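Local atomic coordinates of thymine dioxygenase (Neurospora crassa, PDB entry 5C3Q), a protein that probably hydroxylates thymine as a 2-oxoglutarate- and iron-dependent dioxygenase, oxidising the methyl group of the base. Residues N89-A94 and E121-R127; A116-K120 and Q210-G214; F154-K159 and D185-L191; L161-M166 and S221-L225. All blocks are in the same frame, centred on the assembly; numbering follows the deposited sequence.

Contact 1: residues N89-A94 and E121-R127; sequences NRGYSA and ESYEIGR. With EDO (1,2-ethanediol), chain I.
At the edge of the thymine pocket, strands 91-93 and 121-125 pair antiparallel at one edge of the large sheet of the double-stranded beta-helix (DSBH) fold, 91-93 being its outermost strand. Gly91 faces Glu124 and Ser93 faces Ser122 in hydrogen-bonded pairs; Gly91 N reaches Glu124 O at 2.8 Å. Between them Tyr92 and Tyr123 form a non-hydrogen-bonded pair, and CD1 of the Tyr123 ring lies against the Gly91-Tyr92 peptide. On the face carrying Ser93, Ser122 and Glu124, one water bridges Asn89 OD1 and Glu124 OE1, and a second links Gly91 O, Ser122 OG and Glu124 OE2. Glu124 OE2 also accepts a 2.8 Å bond from O1 of an ethanediol, probably from the crystallisation liquor, while OE1 pairs with Arg192 of the 2-oxoglutarate site. Asn89 ND2 donates to O2 of thymine. Beyond the strand pairing, the extended Arg90 lies over Gly126 CA and gives NH2 to Arg127 O (3.1 Å), nearly in the guanidinium plane, with Glu130 as its salt-bridge partner. At the other end Tyr92 OH, its ring turned 68° from the carboxylate, donates to Glu121 OE1 at 2.6 Å, an oxygen also paired with Lys78.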
loop_
_atom_site.group_PDB
_atom_site.type_symbol
_atom_site.label_atom_id
_atom_site.label_comp_id
_atom_site.label_asym_id
_atom_site.label_seq_id
_atom_site.Cartn_x
_atom_site.Cartn_y
_atom_site.Cartn_z
ATOM N N ASN A 89 2.343 9.199 12.396
ATOM C CA ASN A 89 1.895 8.760 11.068
ATOM C C ASN A 89 0.387 8.489 11.002
ATOM O O ASN A 89 -0.055 7.506 10.414
ATOM C CB ASN A 89 2.689 7.524 10.622
ATOM C CG ASN A 89 2.636 7.303 9.118
ATOM O OD1 ASN A 89 2.386 8.231 8.352
ATOM N ND2 ASN A 89 2.875 6.068 8.692
ATOM N N ARG A 90 -0.392 9.369 11.620
ATOM C CA ARG A 90 -1.842 9.201 11.710
ATOM C C ARG A 90 -2.547 10.513 11.421
ATOM O O ARG A 90 -2.075 11.582 11.822
ATOM C CB ARG A 90 -2.244 8.728 13.111
ATOM C CG ARG A 90 -1.884 7.287 13.448
ATOM C CD ARG A 90 -1.835 7.113 14.959
ATOM N NE ARG A 90 -1.793 5.717 15.404
ATOM C CZ ARG A 90 -0.690 4.996 15.606
ATOM N NH1 ARG A 90 0.519 5.494 15.364
ATOM N NH2 ARG A 90 -0.798 3.745 16.039
ATOM N N GLY A 91 -3.687 10.427 10.742
ATOM C CA GLY A 91 -4.538 11.585 10.525
ATOM C C GLY A 91 -4.654 12.026 9.080
ATOM O O GLY A 91 -4.179 11.350 8.157
ATOM N N TYR A 92 -5.288 13.180 8.903
ATOM C CA TYR A 92 -5.683 13.669 7.589
ATOM C C TYR A 92 -4.571 14.457 6.912
ATOM O O TYR A 92 -3.887 15.254 7.552
ATOM C CB TYR A 92 -6.927 14.550 7.705
ATOM C CG TYR A 92 -7.312 15.214 6.407
ATOM C CD1 TYR A 92 -7.929 14.489 5.392
ATOM C CD2 TYR A 92 -7.052 16.566 6.187
ATOM C CE1 TYR A 92 -8.278 15.091 4.197
ATOM C CE2 TYR A 92 -7.400 17.175 4.992
ATOM C CZ TYR A 92 -8.011 16.433 4.001
ATOM O OH TYR A 92 -8.362 17.024 2.810
ATOM N N SER A 93 -4.411 14.240 5.610
ATOM C CA SER A 93 -3.429 14.978 4.833
ATOM C C SER A 93 -3.906 15.250 3.408
ATOM O O SER A 93 -4.636 14.453 2.810
ATOM C CB SER A 93 -2.106 14.222 4.804
ATOM O OG SER A 93 -1.094 15.025 4.234
ATOM N N ALA A 94 -3.500 16.403 2.885
ATOM C CA ALA A 94 -3.702 16.751 1.484
ATOM C C ALA A 94 -2.496 17.565 1.034
ATOM O O ALA A 94 -2.194 18.589 1.641
ATOM C CB ALA A 94 -4.979 17.554 1.313
ATOM N N GLU A 121 -6.265 13.180 -1.455
ATOM C CA GLU A 121 -6.280 13.398 -0.014
ATOM C C GLU A 121 -6.284 12.040 0.670
ATOM O O GLU A 121 -6.683 11.037 0.075
ATOM C CB GLU A 121 -7.472 14.263 0.426
ATOM C CG GLU A 121 -8.829 13.785 -0.058
ATOM C CD GLU A 121 -9.973 14.705 0.338
ATOM O OE1 GLU A 121 -9.830 15.515 1.280
ATOM O OE2 GLU A 121 -11.046 14.601 -0.288
ATOM N N SER A 122 -5.810 12.006 1.909
ATOM C CA SER A 122 -5.686 10.751 2.633
ATOM C C SER A 122 -5.989 10.910 4.115
ATOM O O SER A 122 -5.887 12.000 4.678
ATOM C CB SER A 122 -4.286 10.163 2.445
ATOM O OG SER A 122 -3.297 10.996 3.015
ATOM N N TYR A 123 -6.381 9.801 4.728
ATOM C CA TYR A 123 -6.589 9.734 6.157
ATOM C C TYR A 123 -6.012 8.415 6.659
ATOM O O TYR A 123 -6.414 7.338 6.206
ATOM C CB TYR A 123 -8.077 9.837 6.481
ATOM C CG TYR A 123 -8.371 9.771 7.960
ATOM C CD1 TYR A 123 -8.130 10.865 8.787
ATOM C CD2 TYR A 123 -8.884 8.613 8.533
ATOM C CE1 TYR A 123 -8.396 10.807 10.144
ATOM C CE2 TYR A 123 -9.151 8.547 9.887
ATOM C CZ TYR A 123 -8.907 9.643 10.689
ATOM O OH TYR A 123 -9.173 9.567 12.036
ATOM N N GLU A 124 -5.076 8.507 7.598
ATOM C CA GLU A 124 -4.341 7.341 8.073
ATOM C C GLU A 124 -4.668 6.959 9.519
ATOM O O GLU A 124 -4.716 7.806 10.418
ATOM C CB GLU A 124 -2.850 7.575 7.882
ATOM C CG GLU A 124 -2.468 7.493 6.409
ATOM C CD GLU A 124 -1.119 8.091 6.095
ATOM O OE1 GLU A 124 -0.356 7.459 5.328
ATOM O OE2 GLU A 124 -0.825 9.196 6.595
ATOM N N ILE A 125 -4.890 5.662 9.707
ATOM C CA ILE A 125 -5.290 5.074 10.974
ATOM C C ILE A 125 -4.259 4.017 11.353
ATOM O O ILE A 125 -3.938 3.153 10.539
ATOM C CB ILE A 125 -6.675 4.399 10.836
ATOM C CG1 ILE A 125 -7.758 5.444 10.556
ATOM C CG2 ILE A 125 -7.027 3.602 12.082
ATOM C CD1 ILE A 125 -8.948 4.893 9.792
ATOM N N GLY A 126 -3.738 4.097 12.577
ATOM C CA GLY A 126 -2.823 3.083 13.114
ATOM C C GLY A 126 -3.566 2.192 14.086
ATOM O O GLY A 126 -4.771 2.357 14.277
ATOM N N ARG A 127 -2.869 1.246 14.708
ATOM C CA ARG A 127 -3.512 0.416 15.722
ATOM C C ARG A 127 -3.887 1.274 16.930
ATOM O O ARG A 127 -3.133 2.157 17.334
ATOM C CB ARG A 127 -2.658 -0.784 16.135
ATOM C CG ARG A 127 -1.355 -0.464 16.836
ATOM C CD ARG A 127 -0.752 -1.736 17.402
ATOM N NE ARG A 127 0.607 -1.507 17.885
ATOM C CZ ARG A 127 0.972 -1.404 19.162
ATOM N NH1 ARG A 127 0.088 -1.518 20.147
ATOM N NH2 ARG A 127 2.250 -1.196 19.455
HETATM C C1 EDO I . 0.833 11.478 5.260
HETATM O O1 EDO I . 0.520 10.349 4.440
HETATM C C2 EDO I . 1.311 12.640 4.402
HETATM O O2 EDO I . 2.724 12.573 4.189
HETATM O O HOH W 1 2.199 7.759 5.708
HETATM O O HOH W 2 -2.719 11.043 5.718
#

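Contact 2: residues A116-K120 and Q210-G214; sequences APDIK and QVRAG
Ala116 meets the end of Gln210, its CB 3.6 Å from Gln210 OE1. Gln210 NE2 donates to Pro117 O at 2.9 Å, the acceptor in the amide plane while the donor sits above the carbonyl plane. The Gln210 chain bends (chi2 79°) to bring its amide here, and NE2 also donates to Val211 O, so two carbonyls grip it; water 4 joins Pro117 O to Gln210 OE1. Asp118 runs alongside Val211, with OD1 3.4 Å from CG2, and takes the Gly214 N-H on OD2 at 2.9 Å from above the carboxylate plane; water 3 links OD1 and Ala116 O to Val211 N. Ile119, centre of an inverse gamma turn, crosses the Gln210 amide at about a right angle, CD1 being 3.5 Å from Gln210 CD; its N bonds weakly to Val211 O, and water 5 joins its O to Arg212 NE, whose NH2 bonds Pro286 O. The extended Lys120 passes Arg212 O with CB, CG and CD and touches Tyr196. Strand 213-216 begins within a classic beta bulge, Arg212 and Ala213 both facing Val275, and leads to the metal ligand His216. Amides, one carboxylate and bridging waters thus tie the loop to strand 213-216, a largely polar, hydrated joint.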
loop_
_atom_site.group_PDB
_atom_site.type_symbol
_atom_site.label_atom_id
_atom_site.label_comp_id
_atom_site.label_asym_id
_atom_site.label_seq_id
_atom_site.Cartn_x
_atom_site.Cartn_y
_atom_site.Cartn_z
ATOM N N ALA A 116 3.395 20.797 -9.639
ATOM C CA ALA A 116 1.998 20.391 -9.582
ATOM C C ALA A 116 1.826 19.310 -8.515
ATOM O O ALA A 116 2.250 18.175 -8.719
ATOM C CB ALA A 116 1.556 19.871 -10.939
ATOM N N PRO A 117 1.215 19.654 -7.368
ATOM C CA PRO A 117 1.060 18.644 -6.311
ATOM C C PRO A 117 0.045 17.552 -6.662
ATOM O O PRO A 117 -0.896 17.799 -7.417
ATOM C CB PRO A 117 0.587 19.461 -5.102
ATOM C CG PRO A 117 -0.010 20.698 -5.669
ATOM C CD PRO A 117 0.704 20.976 -6.959
ATOM N N ASP A 118 0.253 16.354 -6.117
ATOM C CA ASP A 118 -0.646 15.216 -6.346
ATOM C C ASP A 118 -2.088 15.591 -6.004
ATOM O O ASP A 118 -2.341 16.204 -4.972
ATOM C CB ASP A 118 -0.214 14.016 -5.498
ATOM C CG ASP A 118 1.105 13.407 -5.958
ATOM O OD1 ASP A 118 1.655 13.839 -6.992
ATOM O OD2 ASP A 118 1.595 12.484 -5.275
ATOM N N ILE A 119 -3.025 15.239 -6.881
ATOM C CA ILE A 119 -4.431 15.569 -6.663
ATOM C C ILE A 119 -5.075 14.429 -5.876
ATOM O O ILE A 119 -5.729 13.552 -6.438
ATOM C CB ILE A 119 -5.183 15.818 -7.986
ATOM C CG1 ILE A 119 -4.443 16.850 -8.843
ATOM C CG2 ILE A 119 -6.595 16.314 -7.701
ATOM C CD1 ILE A 119 -4.924 16.913 -10.279
ATOM N N LYS A 120 -4.868 14.451 -4.564
ATOM C CA LYS A 120 -5.337 13.388 -3.685
ATOM C C LYS A 120 -5.497 13.903 -2.258
ATOM O O LYS A 120 -4.949 14.939 -1.900
ATOM C CB LYS A 120 -4.348 12.212 -3.703
ATOM C CG LYS A 120 -3.001 12.500 -3.044
ATOM C CD LYS A 120 -2.110 11.267 -3.009
ATOM C CE LYS A 120 -0.818 11.538 -2.256
ATOM N NZ LYS A 120 -0.012 10.295 -2.077
ATOM N N GLN A 210 1.710 16.407 -14.022
ATOM C CA GLN A 210 0.661 16.220 -13.015
ATOM C C GLN A 210 0.256 14.753 -12.874
ATOM O O GLN A 210 -0.033 14.102 -13.868
ATOM C CB GLN A 210 -0.573 17.034 -13.428
ATOM C CG GLN A 210 -1.796 16.877 -12.543
ATOM C CD GLN A 210 -1.686 17.698 -11.282
ATOM O OE1 GLN A 210 -1.933 18.909 -11.296
ATOM N NE2 GLN A 210 -1.315 17.051 -10.182
ATOM N N VAL A 211 0.220 14.243 -11.645
ATOM C CA VAL A 211 -0.298 12.888 -11.390
ATOM C C VAL A 211 -1.264 12.859 -10.207
ATOM O O VAL A 211 -1.462 13.867 -9.525
ATOM C CB VAL A 211 0.837 11.859 -11.178
ATOM C CG1 VAL A 211 1.684 11.742 -12.435
ATOM C CG2 VAL A 211 1.706 12.219 -9.978
ATOM N N ARG A 212 -1.887 11.703 -9.991
ATOM C CA ARG A 212 -2.752 11.497 -8.834
ATOM C C ARG A 212 -1.930 11.029 -7.629
ATOM O O ARG A 212 -2.174 11.471 -6.508
ATOM C CB ARG A 212 -3.890 10.520 -9.167
ATOM C CG ARG A 212 -5.127 11.229 -9.702
ATOM C CD ARG A 212 -6.262 10.276 -10.049
ATOM N NE ARG A 212 -7.557 10.959 -10.027
ATOM C CZ ARG A 212 -8.701 10.462 -10.493
ATOM N NH1 ARG A 212 -8.752 9.254 -11.048
ATOM N NH2 ARG A 212 -9.809 11.186 -10.402
ATOM N N ALA A 213 -0.964 10.142 -7.868
ATOM C CA ALA A 213 0.016 9.745 -6.849
ATOM C C ALA A 213 1.393 9.569 -7.481
ATOM O O ALA A 213 1.553 8.778 -8.408
ATOM C CB ALA A 213 -0.408 8.461 -6.155
ATOM N N GLY A 214 2.384 10.301 -6.971
ATOM C CA GLY A 214 3.743 10.253 -7.510
ATOM C C GLY A 214 4.387 8.884 -7.392
ATOM O O GLY A 214 4.070 8.114 -6.482
HETATM O O HOH W 3 1.483 15.498 -9.352
HETATM O O HOH W 4 -1.802 19.867 -8.932
HETATM O O HOH W 5 -7.666 13.398 -8.483
#

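Contact 3: residues F154-K159 and D185-L191; sequences FFDQCK and DVGDNIL
Helix 147-173 packs against the start of strand 190-200, a strand of the large sheet in the double-stranded beta-helix (DSBH) core, and against the turn that leads into it from helix 181-184. Apolar contacts gather at the beginning of the strand. Phe154 turns its ring edge to Leu191, whose CD1 sits in the ring plane 3.7 Å from Phe154 CD2, the two side chains crossing at about a right angle. Cys158 SG rests over one face of the same ring, one helical turn on. Phe155 slides past Leu191 in the opposite direction, with CD2 4.0 Å from Leu191 CB. Its CG is anti to the backbone N (chi1 -173°), which carries the ring out toward the turn.

Contacts between aromatic edge and backbone come next. The carbonyl oxygens of Gly187 and Asn189 both lie near the plane of the Phe155 ring, at its rim: Asn189 O is 3.4 Å from CE2, and Gly187 O is 3.6 Å from CZ. The weakly electropositive C-H rim of the ring is thus turned to two carbonyl oxygens. Tyr293 meets this ring edge-to-face.

The remaining contacts run along Lys159. Its extended aliphatic chain lies over Gly187, which leaves the preceding helix with positive phi (77°); Lys159 CD is 4.2 Å from Gly187 CA. The Asn189 side chain is held by hydrogen bonds to Tyr293 OH (from ND2) and Asn296 N (to OD1), which sets its amide beside the helix, ND2 4.1 Å from Lys159 CB. Farther out, Lys159 CE comes within 3.9 Å of Asp185 O.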
loop_
_atom_site.group_PDB
_atom_site.type_symbol
_atom_site.label_atom_id
_atom_site.label_comp_id
_atom_site.label_asym_id
_atom_site.label_seq_id
_atom_site.Cartn_x
_atom_site.Cartn_y
_atom_site.Cartn_z
ATOM N N PHE A 154 -12.071 -3.241 10.077
ATOM C CA PHE A 154 -11.305 -3.430 8.844
ATOM C C PHE A 154 -9.806 -3.550 9.121
ATOM O O PHE A 154 -9.140 -4.415 8.555
ATOM C CB PHE A 154 -11.575 -2.291 7.863
ATOM C CG PHE A 154 -11.032 -2.540 6.484
ATOM C CD1 PHE A 154 -11.569 -3.540 5.684
ATOM C CD2 PHE A 154 -9.994 -1.771 5.982
ATOM C CE1 PHE A 154 -11.076 -3.772 4.413
ATOM C CE2 PHE A 154 -9.496 -1.997 4.710
ATOM C CZ PHE A 154 -10.041 -2.998 3.923
ATOM N N PHE A 155 -9.290 -2.698 10.002
ATOM C CA PHE A 155 -7.874 -2.743 10.397
ATOM C C PHE A 155 -7.468 -4.145 10.874
ATOM O O PHE A 155 -6.453 -4.687 10.430
ATOM C CB PHE A 155 -7.589 -1.699 11.491
ATOM C CG PHE A 155 -6.128 -1.554 11.842
ATOM C CD1 PHE A 155 -5.514 -2.446 12.710
ATOM C CD2 PHE A 155 -5.375 -0.515 11.319
ATOM C CE1 PHE A 155 -4.173 -2.315 13.036
ATOM C CE2 PHE A 155 -4.034 -0.377 11.641
ATOM C CZ PHE A 155 -3.432 -1.276 12.501
ATOM N N ASP A 156 -8.268 -4.723 11.768
ATOM C CA ASP A 156 -7.976 -6.044 12.347
ATOM C C ASP A 156 -8.110 -7.192 11.338
ATOM O O ASP A 156 -7.352 -8.158 11.394
ATOM C CB ASP A 156 -8.857 -6.301 13.576
ATOM C CG ASP A 156 -8.495 -5.400 14.753
ATOM O OD1 ASP A 156 -7.386 -4.818 14.744
ATOM O OD2 ASP A 156 -9.313 -5.272 15.688
ATOM N N GLN A 157 -9.053 -7.078 10.410
ATOM C CA GLN A 157 -9.186 -8.074 9.344
ATOM C C GLN A 157 -8.016 -8.027 8.351
ATOM O O GLN A 157 -7.561 -9.069 7.882
ATOM C CB GLN A 157 -10.518 -7.908 8.621
ATOM C CG GLN A 157 -11.703 -8.260 9.503
ATOM C CD GLN A 157 -13.007 -8.327 8.735
ATOM O OE1 GLN A 157 -13.063 -8.860 7.624
ATOM N NE2 GLN A 157 -14.069 -7.793 9.326
ATOM N N CYS A 158 -7.530 -6.826 8.041
ATOM C CA CYS A 158 -6.335 -6.673 7.205
ATOM C C CYS A 158 -5.081 -7.130 7.948
ATOM O O CYS A 158 -4.167 -7.697 7.346
ATOM C CB CYS A 158 -6.158 -5.222 6.749
ATOM S SG CYS A 158 -7.371 -4.651 5.537
ATOM N N LYS A 159 -5.035 -6.865 9.251
ATOM C CA LYS A 159 -3.960 -7.358 10.116
ATOM C C LYS A 159 -3.890 -8.885 10.064
ATOM O O LYS A 159 -2.805 -9.462 9.987
ATOM C CB LYS A 159 -4.188 -6.873 11.556
ATOM C CG LYS A 159 -3.351 -7.540 12.637
ATOM C CD LYS A 159 -3.788 -7.038 14.008
ATOM C CE LYS A 159 -3.217 -7.874 15.134
ATOM N NZ LYS A 159 -3.770 -7.446 16.452
ATOM N N ASP A 185 3.108 -9.935 14.656
ATOM C CA ASP A 185 1.884 -10.144 15.451
ATOM C C ASP A 185 1.344 -8.906 16.194
ATOM O O ASP A 185 0.187 -8.902 16.620
ATOM C CB ASP A 185 2.048 -11.319 16.438
ATOM C CG ASP A 185 3.250 -11.168 17.361
ATOM O OD1 ASP A 185 3.924 -10.109 17.349
ATOM O OD2 ASP A 185 3.520 -12.127 18.110
ATOM N N VAL A 186 2.164 -7.869 16.352
ATOM C CA VAL A 186 1.731 -6.649 17.049
ATOM C C VAL A 186 0.738 -5.833 16.206
ATOM O O VAL A 186 -0.151 -5.170 16.745
ATOM C CB VAL A 186 2.942 -5.782 17.469
ATOM C CG1 VAL A 186 2.502 -4.432 18.020
ATOM C CG2 VAL A 186 3.778 -6.522 18.503
ATOM N N GLY A 187 0.884 -5.886 14.886
ATOM C CA GLY A 187 -0.010 -5.158 13.994
ATOM C C GLY A 187 0.311 -3.675 13.935
ATOM O O GLY A 187 -0.593 -2.839 13.967
ATOM N N ASP A 188 1.600 -3.353 13.836
ATOM C CA ASP A 188 2.064 -1.972 13.712
ATOM C C ASP A 188 1.875 -1.492 12.272
ATOM O O ASP A 188 2.820 -1.080 11.608
ATOM C CB ASP A 188 3.539 -1.863 14.126
ATOM C CG ASP A 188 3.739 -1.977 15.622
ATOM O OD1 ASP A 188 2.905 -1.450 16.383
ATOM O OD2 ASP A 188 4.738 -2.590 16.041
ATOM N N ASN A 189 0.628 -1.527 11.820
ATOM C CA ASN A 189 0.274 -1.265 10.437
ATOM C C ASN A 189 -0.425 0.084 10.303
ATOM O O ASN A 189 -0.855 0.671 11.301
ATOM C CB ASN A 189 -0.631 -2.394 9.948
ATOM C CG ASN A 189 0.003 -3.763 10.133
ATOM O OD1 ASN A 189 1.218 -3.921 9.980
ATOM N ND2 ASN A 189 -0.808 -4.754 10.481
ATOM N N ILE A 190 -0.524 0.584 9.074
ATOM C CA ILE A 190 -1.198 1.851 8.812
ATOM C C ILE A 190 -2.278 1.649 7.755
ATOM O O ILE A 190 -2.008 1.175 6.648
ATOM C CB ILE A 190 -0.211 2.954 8.372
ATOM C CG1 ILE A 190 0.758 3.302 9.512
ATOM C CG2 ILE A 190 -0.947 4.203 7.901
ATOM C CD1 ILE A 190 0.135 4.022 10.693
ATOM N N LEU A 191 -3.505 1.999 8.122
ATOM C CA LEU A 191 -4.642 1.949 7.215
ATOM C C LEU A 191 -4.782 3.325 6.570
ATOM O O LEU A 191 -5.181 4.287 7.230
ATOM C CB LEU A 191 -5.904 1.555 7.990
ATOM C CG LEU A 191 -7.278 1.635 7.327
ATOM C CD1 LEU A 191 -7.341 0.773 6.081
ATOM C CD2 LEU A 191 -8.345 1.211 8.325
#

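Contact 4: residues L161-M166 and S221-L225; sequences LHIEVM and SITLL. With AKG (2-oxoglutaric acid), chain F.
Ile222 forms the tight part of this contact together with His162, Val165 and Ser221, pointing from the sheet toward the helix. Its CG1 occupies the position between backbone N and carbonyl carbon (chi1 67°), which sends CD1 up to Val165 CG1 at 3.7 Å; the same branch meets the imidazole, with CG1 3.6 Å from His162 CD2. That imidazole, its CG anti to the backbone N (chi1 178°), brings NE2 to 2.9 Å from Ser221 OG, the shortest approach between the two segments. Ser221 and Ile222 together face Cys295 in a classic beta bulge. Looser packing flanks this: Ile222 CG2 lies 4.2 Å from SD of the bent Met166, and Leu161 CD2 and Leu224 CD1 cross obliquely at 4.0 Å. All of this is buried, whereas Ile163 and Glu164 are partly exposed on the far side of the helix, Ile163 against helix 181-184. Alternation along the strand sends Thr223 and Leu225 the other way: Thr223 OG1 is hydrogen-bonded to OD2 of the metal ligand Asp218, and Leu225 CD2 lies 3.3 Å from O3 of 2-oxoglutarate. A helix backing a strand whose inner face lines the cosubstrate pocket is the arrangement of double-stranded beta-helix (DSBH) oxygenases.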
loop_
_atom_site.group_PDB
_atom_site.type_symbol
_atom_site.label_atom_id
_atom_site.label_comp_id
_atom_site.label_asym_id
_atom_site.label_seq_id
_atom_site.Cartn_x
_atom_site.Cartn_y
_atom_site.Cartn_z
ATOM N N LEU A 161 -5.059 -10.770 7.546
ATOM C CA LEU A 161 -4.621 -11.131 6.190
ATOM C C LEU A 161 -3.107 -10.989 6.011
ATOM O O LEU A 161 -2.476 -11.807 5.341
ATOM C CB LEU A 161 -5.356 -10.289 5.142
ATOM C CG LEU A 161 -5.083 -10.613 3.671
ATOM C CD1 LEU A 161 -5.325 -12.084 3.363
ATOM C CD2 LEU A 161 -5.942 -9.738 2.770
ATOM N N HIS A 162 -2.525 -9.952 6.606
ATOM C CA HIS A 162 -1.070 -9.781 6.607
ATOM C C HIS A 162 -0.379 -11.033 7.141
ATOM O O HIS A 162 0.544 -11.562 6.513
ATOM C CB HIS A 162 -0.674 -8.574 7.461
ATOM C CG HIS A 162 0.805 -8.346 7.548
ATOM N ND1 HIS A 162 1.410 -7.832 8.673
ATOM C CD2 HIS A 162 1.797 -8.553 6.650
ATOM C CE1 HIS A 162 2.711 -7.736 8.467
ATOM N NE2 HIS A 162 2.972 -8.165 7.246
ATOM N N ILE A 163 -0.832 -11.494 8.301
ATOM C CA ILE A 163 -0.258 -12.679 8.934
ATOM C C ILE A 163 -0.332 -13.880 7.986
ATOM O O ILE A 163 0.636 -14.622 7.861
ATOM C CB ILE A 163 -0.943 -12.979 10.289
ATOM C CG1 ILE A 163 -0.536 -11.916 11.318
ATOM C CG2 ILE A 163 -0.569 -14.363 10.816
ATOM C CD1 ILE A 163 -1.444 -11.837 12.530
ATOM N N GLU A 164 -1.462 -14.042 7.297
ATOM C CA GLU A 164 -1.657 -15.188 6.400
ATOM C C GLU A 164 -0.806 -15.098 5.135
ATOM O O GLU A 164 -0.289 -16.108 4.670
ATOM C CB GLU A 164 -3.139 -15.355 6.024
ATOM C CG GLU A 164 -4.085 -15.595 7.200
ATOM C CD GLU A 164 -4.000 -16.992 7.800
ATOM O OE1 GLU A 164 -3.030 -17.739 7.523
ATOM O OE2 GLU A 164 -4.920 -17.350 8.577
ATOM N N VAL A 165 -0.660 -13.897 4.575
ATOM C CA VAL A 165 0.196 -13.708 3.402
ATOM C C VAL A 165 1.657 -14.013 3.741
ATOM O O VAL A 165 2.351 -14.647 2.954
ATOM C CB VAL A 165 0.072 -12.291 2.790
ATOM C CG1 VAL A 165 1.109 -12.083 1.691
ATOM C CG2 VAL A 165 -1.320 -12.080 2.217
ATOM N N MET A 166 2.116 -13.576 4.912
ATOM C CA MET A 166 3.482 -13.883 5.349
ATOM C C MET A 166 3.663 -15.388 5.561
ATOM O O MET A 166 4.719 -15.936 5.239
ATOM C CB MET A 166 3.853 -13.113 6.619
ATOM C CG MET A 166 3.902 -11.594 6.463
ATOM S SD MET A 166 4.766 -10.953 5.009
ATOM C CE MET A 166 6.466 -11.382 5.365
ATOM N N SER A 221 6.557 -4.304 4.938
ATOM C CA SER A 221 6.636 -5.713 4.553
ATOM C C SER A 221 5.810 -5.943 3.289
ATOM O O SER A 221 6.354 -6.293 2.238
ATOM C CB SER A 221 6.156 -6.619 5.692
ATOM O OG SER A 221 4.889 -6.198 6.190
ATOM N N ILE A 222 4.497 -5.749 3.406
ATOM C CA ILE A 222 3.595 -5.760 2.255
ATOM C C ILE A 222 2.556 -4.641 2.359
ATOM O O ILE A 222 2.343 -4.051 3.428
ATOM C CB ILE A 222 2.860 -7.121 2.069
ATOM C CG1 ILE A 222 1.876 -7.389 3.211
ATOM C CG2 ILE A 222 3.857 -8.272 1.938
ATOM C CD1 ILE A 222 1.039 -8.643 3.028
ATOM N N THR A 223 1.914 -4.354 1.236
ATOM C CA THR A 223 0.798 -3.437 1.206
ATOM C C THR A 223 -0.384 -4.166 0.602
ATOM O O THR A 223 -0.239 -4.858 -0.407
ATOM C CB THR A 223 1.110 -2.175 0.378
ATOM O OG1 THR A 223 2.230 -1.497 0.946
ATOM C CG2 THR A 223 -0.091 -1.219 0.347
ATOM N N LEU A 224 -1.539 -4.034 1.248
ATOM C CA LEU A 224 -2.785 -4.566 0.723
ATOM C C LEU A 224 -3.511 -3.382 0.119
ATOM O O LEU A 224 -3.931 -2.483 0.847
ATOM C CB LEU A 224 -3.621 -5.201 1.838
ATOM C CG LEU A 224 -2.889 -6.219 2.714
ATOM C CD1 LEU A 224 -3.749 -6.622 3.900
ATOM C CD2 LEU A 224 -2.483 -7.437 1.901
ATOM N N LEU A 225 -3.628 -3.368 -1.205
ATOM C CA LEU A 225 -4.248 -2.257 -1.918
ATOM C C LEU A 225 -5.601 -2.658 -2.482
ATOM O O LEU A 225 -5.694 -3.505 -3.373
ATOM C CB LEU A 225 -3.343 -1.751 -3.047
ATOM C CG LEU A 225 -3.935 -0.537 -3.774
ATOM C CD1 LEU A 225 -3.788 0.726 -2.940
ATOM C CD2 LEU A 225 -3.288 -0.353 -5.130
HETATM C C1 AKG F . 0.071 4.399 -1.833
HETATM O O1 AKG F . 1.225 4.100 -1.425
HETATM O O2 AKG F . -0.714 5.076 -1.139
HETATM C C2 AKG F . -0.365 3.953 -3.166
HETATM O O5 AKG F . 0.444 3.430 -3.929
HETATM C C3 AKG F . -1.809 4.148 -3.587
HETATM C C4 AKG F . -2.082 3.472 -4.927
HETATM C C5 AKG F . -3.536 3.582 -5.321
HETATM O O3 AKG F . -3.994 2.718 -6.098
HETATM O O4 AKG F . -4.236 4.521 -4.883
#

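Overall arrangement
Contacts 1, 3 and 4 all reach the large sheet, and helix 147-173 serves both 3 and 4, whose centres are about 9 Å apart. Contacts 1 and 3 meet where strands 121-125 and 190-200 run side by side, with Ile125 O 2.7 Å from Leu191 N, and again beyond the strands in the salt bridge of Arg127 NE with Asp188 OD1 (2.7 Å). Contact 2 lies about 17 Å from contact 1, centre to centre, joined to it along the chain from Lys120 to Glu121. Thymine is approached by Asn89 of contact 1 and Ile190 of contact 3, 2-oxoglutarate by Leu225 of contact 4 and, at about 5 Å, by the Ala213 side chain of contact 2.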